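Local coordinates for protein Tox3 (Phaeosphaeria nodorum, PDB 6WES) that acts as a necrotrophic effector of a fungal pathogen, a disulfide-bonded beta-barrel toxin that is probably recognised through the host factor Snn3, at residues 1-13 against 24-38. Numbering follows the deposited sequence.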
loop_
_atom_site.group_PDB
_atom_site.type_symbol
_atom_site.label_atom_id
_atom_site.label_comp_id
_atom_site.label_asym_id
_atom_site.label_seq_id
_atom_site.Cartn_x
_atom_site.Cartn_y
_atom_site.Cartn_z
ATOM N N TYR A 1 16.615 -22.711 13.020
ATOM C CA TYR A 1 17.348 -21.702 12.242
ATOM C C TYR A 1 16.289 -20.796 11.622
ATOM O O TYR A 1 15.087 -21.082 11.707
ATOM C CB TYR A 1 18.240 -22.353 11.168
ATOM C CG TYR A 1 17.447 -23.149 10.164
ATOM C CD1 TYR A 1 17.158 -24.493 10.369
ATOM C CD2 TYR A 1 16.954 -22.544 9.022
ATOM C CE1 TYR A 1 16.399 -25.204 9.448
ATOM C CE2 TYR A 1 16.204 -23.236 8.104
ATOM C CZ TYR A 1 15.922 -24.564 8.316
ATOM O OH TYR A 1 15.172 -25.219 7.361
ATOM N N ILE A 2 16.685 -19.715 10.964
ATOM C CA ILE A 2 15.723 -18.739 10.451
ATOM C C ILE A 2 15.428 -19.026 8.983
ATOM O O ILE A 2 16.287 -18.862 8.114
ATOM C CB ILE A 2 16.241 -17.305 10.628
ATOM C CG1 ILE A 2 16.646 -17.053 12.086
ATOM C CG2 ILE A 2 15.201 -16.298 10.142
ATOM C CD1 ILE A 2 15.512 -16.996 13.039
ATOM N N LYS A 3 14.199 -19.417 8.689
ATOM C CA LYS A 3 13.746 -19.515 7.307
ATOM C C LYS A 3 13.447 -18.121 6.775
ATOM O O LYS A 3 12.928 -17.263 7.497
ATOM C CB LYS A 3 12.453 -20.333 7.229
ATOM C CG LYS A 3 12.590 -21.810 7.506
ATOM C CD LYS A 3 12.820 -22.543 6.239
ATOM C CE LYS A 3 12.412 -23.993 6.393
ATOM N NZ LYS A 3 13.174 -24.747 5.373
ATOM N N ALA A 4 13.755 -17.902 5.505
ATOM C CA ALA A 4 13.407 -16.677 4.796
ATOM C C ALA A 4 12.122 -16.882 4.006
ATOM O O ALA A 4 11.944 -17.913 3.348
ATOM C CB ALA A 4 14.524 -16.299 3.820
ATOM N N ASN A 5 11.249 -15.876 4.023
ATOM C CA ASN A 5 10.038 -15.943 3.222
ATOM C C ASN A 5 9.731 -14.564 2.670
ATOM O O ASN A 5 9.943 -13.555 3.342
ATOM C CB ASN A 5 8.816 -16.363 4.050
ATOM C CG ASN A 5 8.950 -17.726 4.645
ATOM O OD1 ASN A 5 8.725 -18.756 3.960
ATOM N ND2 ASN A 5 9.302 -17.781 5.914
ATOM N N ASP A 6 9.201 -14.515 1.459
ATOM C CA ASP A 6 8.732 -13.256 0.907
ATOM C C ASP A 6 7.457 -13.485 0.112
ATOM O O ASP A 6 7.190 -14.592 -0.390
ATOM C CB ASP A 6 9.797 -12.583 0.037
ATOM C CG ASP A 6 10.164 -13.414 -1.178
ATOM O OD1 ASP A 6 9.569 -13.182 -2.249
ATOM O OD2 ASP A 6 11.035 -14.313 -1.059
ATOM N N ILE A 7 6.658 -12.433 0.026
ATOM C CA ILE A 7 5.427 -12.491 -0.744
ATOM C C ILE A 7 5.179 -11.096 -1.275
ATOM O O ILE A 7 5.476 -10.101 -0.613
ATOM C CB ILE A 7 4.237 -13.002 0.113
ATOM C CG1 ILE A 7 2.933 -13.046 -0.700
ATOM C CG2 ILE A 7 4.023 -12.129 1.328
ATOM C CD1 ILE A 7 2.790 -14.244 -1.602
ATOM N N ASN A 8 4.598 -11.020 -2.459
ATOM C CA ASN A 8 4.291 -9.753 -3.094
ATOM C C ASN A 8 2.787 -9.581 -3.188
ATOM O O ASN A 8 2.047 -10.552 -3.359
ATOM C CB ASN A 8 4.910 -9.680 -4.494
ATOM C CG ASN A 8 6.381 -9.280 -4.456
ATOM O OD1 ASN A 8 6.767 -8.198 -4.923
ATOM N ND2 ASN A 8 7.204 -10.141 -3.875
ATOM N N PHE A 9 2.340 -8.332 -3.085
ATOM C CA PHE A 9 0.957 -7.959 -3.317
ATOM C C PHE A 9 0.915 -6.738 -4.223
ATOM O O PHE A 9 1.857 -5.935 -4.270
ATOM C CB PHE A 9 0.272 -7.558 -2.001
ATOM C CG PHE A 9 0.295 -8.631 -0.953
ATOM C CD1 PHE A 9 -0.321 -9.867 -1.180
ATOM C CD2 PHE A 9 0.961 -8.437 0.236
ATOM C CE1 PHE A 9 -0.290 -10.870 -0.208
ATOM C CE2 PHE A 9 0.984 -9.432 1.200
ATOM C CZ PHE A 9 0.355 -10.640 0.985
ATOM N N GLY A 10 -0.201 -6.583 -4.921
ATOM C CA GLY A 10 -0.373 -5.408 -5.747
ATOM C C GLY A 10 -1.842 -5.072 -5.886
ATOM O O GLY A 10 -2.684 -5.971 -6.033
ATOM N N THR A 11 -2.173 -3.787 -5.860
ATOM C CA THR A 11 -3.539 -3.322 -6.063
ATOM C C THR A 11 -3.536 -2.179 -7.066
ATOM O O THR A 11 -2.754 -1.220 -6.937
ATOM C CB THR A 11 -4.160 -2.900 -4.733
ATOM O OG1 THR A 11 -4.102 -4.025 -3.839
ATOM C CG2 THR A 11 -5.602 -2.432 -4.910
ATOM N N ARG A 12 -4.420 -2.277 -8.047
ATOM C CA ARG A 12 -4.676 -1.216 -9.005
ATOM C C ARG A 12 -5.954 -0.506 -8.577
ATOM O O ARG A 12 -6.911 -1.151 -8.125
ATOM C CB ARG A 12 -4.875 -1.833 -10.403
ATOM C CG ARG A 12 -5.374 -0.881 -11.494
ATOM C CD ARG A 12 -5.273 -1.515 -12.877
ATOM N NE ARG A 12 -3.882 -1.843 -13.195
ATOM C CZ ARG A 12 -3.497 -2.529 -14.275
ATOM N NH1 ARG A 12 -4.411 -2.964 -15.136
ATOM N NH2 ARG A 12 -2.211 -2.761 -14.498
ATOM N N SER A 13 -6.012 0.802 -8.783
ATOM C CA SER A 13 -7.226 1.530 -8.445
ATOM C C SER A 13 -7.411 2.700 -9.399
ATOM O O SER A 13 -6.463 3.152 -10.046
ATOM C CB SER A 13 -7.191 2.049 -7.005
ATOM O OG SER A 13 -6.104 2.938 -6.789
ATOM N N GLN A 24 -5.632 6.385 -12.707
ATOM C CA GLN A 24 -5.307 5.003 -12.389
ATOM C C GLN A 24 -3.904 4.903 -11.798
ATOM O O GLN A 24 -2.969 5.568 -12.263
ATOM C CB GLN A 24 -5.393 4.134 -13.636
ATOM C CG GLN A 24 -5.135 2.643 -13.354
ATOM C CD GLN A 24 -5.505 1.781 -14.531
ATOM O OE1 GLN A 24 -6.680 1.673 -14.874
ATOM N NE2 GLN A 24 -4.510 1.178 -15.170
ATOM N N ARG A 25 -3.753 4.079 -10.769
ATOM C CA ARG A 25 -2.452 3.844 -10.158
ATOM C C ARG A 25 -2.313 2.377 -9.794
ATOM O O ARG A 25 -3.265 1.765 -9.304
ATOM C CB ARG A 25 -2.307 4.628 -8.846
ATOM C CG ARG A 25 -2.437 6.143 -8.988
ATOM C CD ARG A 25 -1.092 6.762 -9.301
ATOM N NE ARG A 25 -0.758 6.659 -10.711
ATOM C CZ ARG A 25 0.465 6.887 -11.183
ATOM N NH1 ARG A 25 0.720 6.786 -12.480
ATOM N NH2 ARG A 25 1.435 7.229 -10.352
ATOM N N ASP A 26 -1.108 1.836 -9.982
ATOM C CA ASP A 26 -0.725 0.513 -9.499
ATOM C C ASP A 26 0.222 0.703 -8.320
ATOM O O ASP A 26 1.163 1.491 -8.407
ATOM C CB ASP A 26 0.020 -0.276 -10.583
ATOM C CG ASP A 26 -0.896 -0.879 -11.621
ATOM O OD1 ASP A 26 -2.080 -0.510 -11.657
ATOM O OD2 ASP A 26 -0.430 -1.705 -12.445
ATOM N N VAL A 27 -0.015 -0.032 -7.238
ATOM C CA VAL A 27 0.830 -0.002 -6.048
ATOM C C VAL A 27 1.221 -1.439 -5.745
ATOM O O VAL A 27 0.346 -2.311 -5.664
ATOM C CB VAL A 27 0.084 0.615 -4.850
ATOM C CG1 VAL A 27 0.979 0.640 -3.619
ATOM C CG2 VAL A 27 -0.371 2.029 -5.182
ATOM N N LYS A 28 2.512 -1.700 -5.607
ATOM C CA LYS A 28 2.980 -3.050 -5.307
ATOM C C LYS A 28 3.897 -3.016 -4.096
ATOM O O LYS A 28 4.710 -2.095 -3.938
ATOM C CB LYS A 28 3.742 -3.657 -6.495
ATOM C CG LYS A 28 2.904 -3.856 -7.743
ATOM C CD LYS A 28 3.753 -4.411 -8.855
ATOM C CE LYS A 28 2.985 -4.476 -10.173
ATOM N NZ LYS A 28 3.837 -5.064 -11.260
ATOM N N VAL A 29 3.754 -4.020 -3.234
ATOM C CA VAL A 29 4.580 -4.132 -2.040
ATOM C C VAL A 29 5.116 -5.549 -1.924
ATOM O O VAL A 29 4.594 -6.491 -2.528
ATOM C CB VAL A 29 3.810 -3.754 -0.763
ATOM C CG1 VAL A 29 3.316 -2.300 -0.843
ATOM C CG2 VAL A 29 2.633 -4.718 -0.524
ATOM N N ARG A 30 6.163 -5.696 -1.110
ATOM C CA ARG A 30 6.722 -6.987 -0.747
ATOM C C ARG A 30 6.709 -7.061 0.770
ATOM O O ARG A 30 6.927 -6.044 1.445
ATOM C CB ARG A 30 8.164 -7.077 -1.262
ATOM C CG ARG A 30 8.927 -8.311 -0.801
ATOM C CD ARG A 30 10.225 -8.417 -1.544
ATOM N NE ARG A 30 11.101 -9.364 -0.872
ATOM C CZ ARG A 30 11.994 -10.132 -1.487
ATOM N NH1 ARG A 30 12.131 -10.092 -2.808
ATOM N NH2 ARG A 30 12.734 -10.957 -0.769
ATOM N N ALA A 31 6.428 -8.245 1.312
ATOM C CA ALA A 31 6.571 -8.498 2.744
ATOM C C ALA A 31 7.599 -9.598 2.922
ATOM O O ALA A 31 7.536 -10.638 2.242
ATOM C CB ALA A 31 5.257 -8.920 3.404
ATOM N N ASP A 32 8.548 -9.382 3.820
ATOM C CA ASP A 32 9.519 -10.409 4.168
ATOM C C ASP A 32 9.215 -10.861 5.590
ATOM O O ASP A 32 8.986 -10.020 6.477
ATOM C CB ASP A 32 10.959 -9.885 4.018
ATOM C CG ASP A 32 11.413 -9.818 2.548
ATOM O OD1 ASP A 32 12.061 -10.765 2.042
ATOM O OD2 ASP A 32 11.129 -8.805 1.882
ATOM N N ILE A 33 9.155 -12.175 5.791
ATOM C CA ILE A 33 8.708 -12.745 7.066
ATOM C C ILE A 33 9.634 -13.880 7.485
ATOM O O ILE A 33 9.442 -15.020 7.040
ATOM C CB ILE A 33 7.266 -13.279 6.984
ATOM C CG1 ILE A 33 6.335 -12.282 6.285
ATOM C CG2 ILE A 33 6.793 -13.602 8.399
ATOM C CD1 ILE A 33 5.994 -12.700 4.909
ATOM N N PRO A 34 10.636 -13.626 8.316
ATOM C CA PRO A 34 11.485 -14.706 8.820
ATOM C C PRO A 34 10.698 -15.608 9.757
ATOM O O PRO A 34 9.732 -15.188 10.403
ATOM C CB PRO A 34 12.573 -13.967 9.613
ATOM C CG PRO A 34 12.418 -12.488 9.291
ATOM C CD PRO A 34 11.034 -12.300 8.808
ATOM N N PHE A 35 11.129 -16.862 9.855
ATOM C CA PHE A 35 10.458 -17.797 10.750
ATOM C C PHE A 35 11.542 -18.625 11.426
ATOM O O PHE A 35 12.360 -19.260 10.749
ATOM C CB PHE A 35 9.490 -18.692 9.953
ATOM C CG PHE A 35 8.747 -19.723 10.772
ATOM C CD1 PHE A 35 7.473 -19.486 11.225
ATOM C CD2 PHE A 35 9.315 -20.962 11.013
ATOM C CE1 PHE A 35 6.778 -20.452 11.968
ATOM C CE2 PHE A 35 8.641 -21.934 11.766
ATOM C CZ PHE A 35 7.368 -21.678 12.230
ATOM N N GLU A 36 11.535 -18.658 12.753
ATOM C CA GLU A 36 12.505 -19.462 13.491
ATOM C C GLU A 36 11.968 -20.878 13.644
ATOM O O GLU A 36 10.957 -21.096 14.326
ATOM C CB GLU A 36 12.774 -18.823 14.855
ATOM C CG GLU A 36 13.579 -19.696 15.830
ATOM C CD GLU A 36 14.904 -20.197 15.262
ATOM O OE1 GLU A 36 15.822 -19.354 15.100
ATOM O OE2 GLU A 36 15.038 -21.407 15.029
ATOM N N THR A 37 12.659 -21.851 13.032
ATOM C CA THR A 37 12.132 -23.210 13.030
ATOM C C THR A 37 12.099 -23.833 14.415
ATOM O O THR A 37 11.375 -24.822 14.604
ATOM C CB THR A 37 12.873 -24.127 12.046
ATOM O OG1 THR A 37 14.236 -24.252 12.450
ATOM C CG2 THR A 37 12.844 -23.558 10.643
ATOM N N ASP A 38 12.831 -23.283 15.384
ATOM C CA ASP A 38 12.784 -23.832 16.741
ATOM C C ASP A 38 11.588 -23.333 17.553
ATOM O O ASP A 38 11.314 -23.901 18.618
ATOM C CB ASP A 38 14.068 -23.485 17.520
ATOM C CG ASP A 38 15.345 -24.100 16.920
ATOM O OD1 ASP A 38 15.276 -25.088 16.155
ATOM O OD2 ASP A 38 16.449 -23.593 17.252
HETATM O O HOH W 1 18.341 -22.748 15.437
HETATM O O HOH W 2 13.203 -12.995 2.804
HETATM O O HOH W 3 4.929 -6.722 -5.452
#
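The N of Y1, first residue of this C-terminal piece, probably the effector without its pro-domain, is gripped from three directions: it gives hydrogen bonds to OE2 of E36 (2.9 Å, also a salt bridge) and OG1 of T37, and to a water that passes on to OD2 of D38. E36 OE2 takes Y1 N on its syn side, tilted 25° out of the carboxylate plane, and the backbone N of D38 on its anti lone pair, tying the chain start to D38. T37 CG2 rests over one face of the Y1 ring, 4.1 Å from its centroid, a CH-pi contact.

From there the segments run antiparallel as the arms of a beta hairpin, with paired backbone bonds at K3–F35, I7–A31, F9–V29, T11–V27 and S13–R25. The pattern is interrupted at N5: its O still accepts from I33 N, but I33 O is met almost head-on by the side-chain ND2 of N5 (3.0 Å). That amide nitrogen also bonds N114.

On the face shared by D6, N8, G10 and R12, charges pair up. R12 runs out extended (chi1 171°), then bends at chi3, turning its guanidinium edge to D26, NE to OD1 at 2.7 Å and NH2 to OD2 at 2.9 Å, both on syn lone pairs; Q24 NE2 lies over the guanidinium, and E158 also holds NH2. R30 grips D32 likewise side-on, while the D6 carboxylate stacks on the R30 guanidinium, planes 20° apart, a long charge-only pairing. The other face carries I7 CG2 against A31 CB (4.0 Å).

The R30 guanidinium probably offsets repulsion between the D6 and D32 carboxylates, and R30–D32 braces its own strand; backbone bonds join the arms throughout, with Y1–E36 and R12–D26 adding an ionic link near either end.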